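Local coordinates for protein importin-95 (Chaetomium thermophilum, PDB 4XRI) that probably binds a small GTPase of the Ran type and carries protein cargo into the nucleus as a flexible HEAT-repeat transport receptor of the importin-beta family, at residues A[634-637]-A[643-646]; A[677-680]-A[685-688]. The protein carries 2 engineered substitutions. One frame throughout, in Å; residues are numbered along the deposited sequence.

Contact 1 (A[634-637]-A[643-646]); sequences SALA and EFAK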
loop_
_atom_site.group_PDB
_atom_site.type_symbol
_atom_site.label_atom_id
_atom_site.label_comp_id
_atom_site.label_asym_id
_atom_site.label_seq_id
_atom_site.Cartn_x
_atom_site.Cartn_y
_atom_site.Cartn_z
ATOM N N SER A 634 -6.417 23.502 10.914
ATOM C CA SER A 634 -5.219 23.854 10.159
ATOM C C SER A 634 -5.572 24.730 8.965
ATOM O O SER A 634 -4.883 25.709 8.671
ATOM C CB SER A 634 -4.487 22.597 9.687
ATOM O OG SER A 634 -3.470 22.920 8.754
ATOM N N ALA A 635 -6.655 24.365 8.285
ATOM C CA ALA A 635 -7.158 25.133 7.151
ATOM C C ALA A 635 -7.537 26.545 7.580
ATOM O O ALA A 635 -7.193 27.522 6.915
ATOM C CB ALA A 635 -8.348 24.435 6.526
ATOM N N LEU A 636 -8.230 26.645 8.709
ATOM C CA LEU A 636 -8.681 27.934 9.216
ATOM C C LEU A 636 -7.504 28.820 9.616
ATOM O O LEU A 636 -7.532 30.033 9.409
ATOM C CB LEU A 636 -9.621 27.746 10.406
ATOM C CG LEU A 636 -10.291 29.042 10.866
ATOM C CD1 LEU A 636 -11.227 29.557 9.782
ATOM C CD2 LEU A 636 -11.031 28.853 12.180
ATOM N N ALA A 637 -6.471 28.210 10.185
ATOM C CA ALA A 637 -5.289 28.957 10.594
ATOM C C ALA A 637 -4.552 29.506 9.377
ATOM O O ALA A 637 -4.098 30.648 9.382
ATOM C CB ALA A 637 -4.363 28.079 11.433
ATOM N N GLU A 643 -5.022 36.607 12.278
ATOM C CA GLU A 643 -6.370 36.713 12.830
ATOM C C GLU A 643 -6.751 35.463 13.624
ATOM O O GLU A 643 -7.673 35.493 14.440
ATOM C CB GLU A 643 -7.394 36.951 11.717
ATOM C CG GLU A 643 -8.063 38.312 11.773
ATOM C CD GLU A 643 -9.363 38.352 10.989
ATOM O OE1 GLU A 643 -9.309 38.372 9.740
ATOM O OE2 GLU A 643 -10.441 38.358 11.625
ATOM N N PHE A 644 -6.035 34.370 13.383
ATOM C CA PHE A 644 -6.304 33.103 14.059
ATOM C C PHE A 644 -5.803 33.117 15.503
ATOM O O PHE A 644 -6.229 32.303 16.322
ATOM C CB PHE A 644 -5.661 31.947 13.286
ATOM C CG PHE A 644 -5.932 30.592 13.875
ATOM C CD1 PHE A 644 -7.094 29.909 13.564
ATOM C CD2 PHE A 644 -5.018 29.999 14.734
ATOM C CE1 PHE A 644 -7.344 28.660 14.099
ATOM C CE2 PHE A 644 -5.267 28.755 15.277
ATOM C CZ PHE A 644 -6.431 28.084 14.956
ATOM N N ALA A 645 -4.910 34.055 15.807
ATOM C CA ALA A 645 -4.276 34.146 17.122
ATOM C C ALA A 645 -5.268 34.173 18.282
ATOM O O ALA A 645 -4.967 33.684 19.372
ATOM C CB ALA A 645 -3.389 35.378 17.180
ATOM N N LYS A 646 -6.451 34.734 18.047
ATOM C CA LYS A 646 -7.450 34.860 19.106
ATOM C C LYS A 646 -8.009 33.511 19.561
ATOM O O LYS A 646 -8.624 33.417 20.624
ATOM C CB LYS A 646 -8.602 35.765 18.657
ATOM C CG LYS A 646 -9.383 35.275 17.446
ATOM C CD LYS A 646 -10.705 36.025 17.333
ATOM C CE LYS A 646 -11.289 35.959 15.937
ATOM N NZ LYS A 646 -12.619 36.630 15.872
#

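Contact 2 (A[677-680]-A[685-688]); sequences DVTR and RSQP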
loop_
_atom_site.group_PDB
_atom_site.type_symbol
_atom_site.label_atom_id
_atom_site.label_comp_id
_atom_site.label_asym_id
_atom_site.label_seq_id
_atom_site.Cartn_x
_atom_site.Cartn_y
_atom_site.Cartn_z
ATOM N N ASP A 677 1.884 24.480 10.938
ATOM C CA ASP A 677 0.850 25.334 10.364
ATOM C C ASP A 677 0.697 26.636 11.141
ATOM O O ASP A 677 0.706 27.720 10.559
ATOM C CB ASP A 677 -0.492 24.598 10.322
ATOM C CG ASP A 677 -0.491 23.442 9.350
ATOM O OD1 ASP A 677 0.183 23.550 8.306
ATOM O OD2 ASP A 677 -1.165 22.427 9.629
ATOM N N VAL A 678 0.557 26.516 12.457
ATOM C CA VAL A 678 0.311 27.666 13.319
ATOM C C VAL A 678 1.480 28.655 13.332
ATOM O O VAL A 678 1.271 29.867 13.270
ATOM C CB VAL A 678 0.006 27.209 14.763
ATOM C CG1 VAL A 678 0.109 28.373 15.738
ATOM C CG2 VAL A 678 -1.378 26.574 14.834
ATOM N N THR A 679 2.704 28.140 13.403
ATOM C CA THR A 679 3.883 29.000 13.450
ATOM C C THR A 679 4.121 29.697 12.115
ATOM O O THR A 679 4.567 30.844 12.073
ATOM C CB THR A 679 5.148 28.212 13.839
ATOM O OG1 THR A 679 5.335 27.116 12.934
ATOM C CG2 THR A 679 5.024 27.678 15.254
ATOM N N ARG A 680 3.819 29.003 11.024
ATOM C CA ARG A 680 3.987 29.575 9.694
ATOM C C ARG A 680 2.880 30.578 9.382
ATOM O O ARG A 680 3.121 31.599 8.737
ATOM C CB ARG A 680 4.015 28.470 8.635
ATOM C CG ARG A 680 5.279 27.623 8.668
ATOM C CD ARG A 680 5.187 26.420 7.740
ATOM N NE ARG A 680 5.127 26.804 6.332
ATOM C CZ ARG A 680 6.190 27.122 5.598
ATOM N NH1 ARG A 680 7.400 27.109 6.140
ATOM N NH2 ARG A 680 6.040 27.459 4.324
ATOM N N ARG A 685 3.629 36.085 15.877
ATOM C CA ARG A 685 2.475 36.109 16.768
ATOM C C ARG A 685 2.331 34.784 17.524
ATOM O O ARG A 685 1.646 34.707 18.546
ATOM C CB ARG A 685 1.204 36.412 15.969
ATOM C CG ARG A 685 -0.059 36.563 16.797
ATOM C CD ARG A 685 0.121 37.586 17.902
ATOM N NE ARG A 685 -1.074 37.726 18.729
ATOM C CZ ARG A 685 -1.359 36.951 19.771
ATOM N NH1 ARG A 685 -2.471 37.156 20.466
ATOM N NH2 ARG A 685 -0.535 35.972 20.114
ATOM N N SER A 686 2.993 33.747 17.023
ATOM C CA SER A 686 2.922 32.420 17.628
ATOM C C SER A 686 4.042 32.190 18.642
ATOM O O SER A 686 4.027 31.206 19.382
ATOM C CB SER A 686 2.979 31.342 16.546
ATOM O OG SER A 686 4.261 31.294 15.945
ATOM N N GLN A 687 5.007 33.107 18.668
ATOM C CA GLN A 687 6.173 33.012 19.553
ATOM C C GLN A 687 5.859 32.725 21.030
ATOM O O GLN A 687 6.569 31.943 21.660
ATOM C CB GLN A 687 7.001 34.301 19.459
ATOM C CG GLN A 687 8.297 34.307 20.273
ATOM C CD GLN A 687 8.102 34.779 21.705
ATOM O OE1 GLN A 687 7.307 35.681 21.975
ATOM N NE2 GLN A 687 8.817 34.156 22.634
ATOM N N PRO A 688 4.810 33.356 21.597
ATOM C CA PRO A 688 4.540 33.059 23.010
ATOM C C PRO A 688 4.149 31.608 23.318
ATOM O O PRO A 688 4.138 31.228 24.490
ATOM C CB PRO A 688 3.376 34.002 23.340
ATOM C CG PRO A 688 3.550 35.136 22.414
ATOM C CD PRO A 688 4.029 34.522 21.140
#

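Contact 1 (A[634-637]-A[643-646])
The phenyl ring of F644 lies flat against A637, whose methyl group stands almost exactly over the ring centre. The evidence is a CH-pi geometry with A637 CB 3.7 Å from the centroid of the F644 ring and only 6° off the ring normal. The methyl therefore meets all six ring carbons at similar range, and the backbone takes part as well, since A637 CA comes to 3.6 Å from F644 CD1 over the same face. What brings the ring there is the first torsion of F644: CG is anti to the backbone N (chi1 -178°), which extends the side chain from the turn to the helix flank. L636 approaches differently. Its CG is also anti to its own N (chi1 -172°), and the branch ending in CD2 reaches F644 CE1 at 4.2 Å, the two side chains crossing at a slant. No hydrogen bond spans the segments, so this buried contact of 151 Å² rests on apolar packing. Cutting F644 back to an alanine is likely to strip the A637 methyl of its aromatic cover and open a gap beside L636 CD2. In the fold this is the turn between helix 625-640 and helix 648-660, two consecutive helices of the HEAT-type solenoid, and it folds back on the first of them. Y647 meets the F644 ring edge-to-face, while L682 of helix 665-682 also touches F644. From helix 605-616, M609 packs on both L636 and F644, which places the ring between successive helices of the superhelical stack.

Contact 2 (A[677-680]-A[685-688])
S686 points its CB toward the last turns of helix 665-682 and meets T679 with its hydroxyl end. S686 OG approaches T679 CA at 3.4 Å and T679 CG2 at 3.8 Å, contacts of van der Waals kind, since no hydrogen bond crosses between the segments, which bury 101 Å² between them. The torsion of S686 (chi1 69°) sets OG between the backbone N and the carbonyl carbon, and the hydroxyl finds its polar partner in the G683 carbonyl oxygen. At T679, chi1 of 56° puts OG1 in the corresponding position and leaves CG2 anti to the carbonyl carbon, as the methyl that faces S686. T679 OG1 is within hydrogen-bonding range of two carbonyl oxygens earlier in its own helix, V675 O and S676 O, which share its single proton. Topologically, this is the turn of a helical hairpin in the HEAT-repeat solenoid, the loop before helix 690-701 doubling back on the helix that precedes it. V678 contributes more loosely, through its CG1 at 4.2 Å from S686 CB and its carbonyl O at 4.0 Å from that same CB. From helix 711-725, A724 packs on both T679 and S686.

The two contacts follow in series along the chain, contact 1 closing at 646 before contact 2 opens at 677, and their centres lie 10 Å apart. Each joins a helix, 625-640 or 665-682, to the loop that leaves it. They also touch directly: S634 OG and D677 OD2, 2.5 Å apart, form a probable hydrogen bond between the helices, and A645 CB packs on R685 CG at 3.6 Å between the loops. Neighbouring turns are thus tied at both helix and loop level, as expected in a solenoid, within the C-terminal part of this flexible receptor.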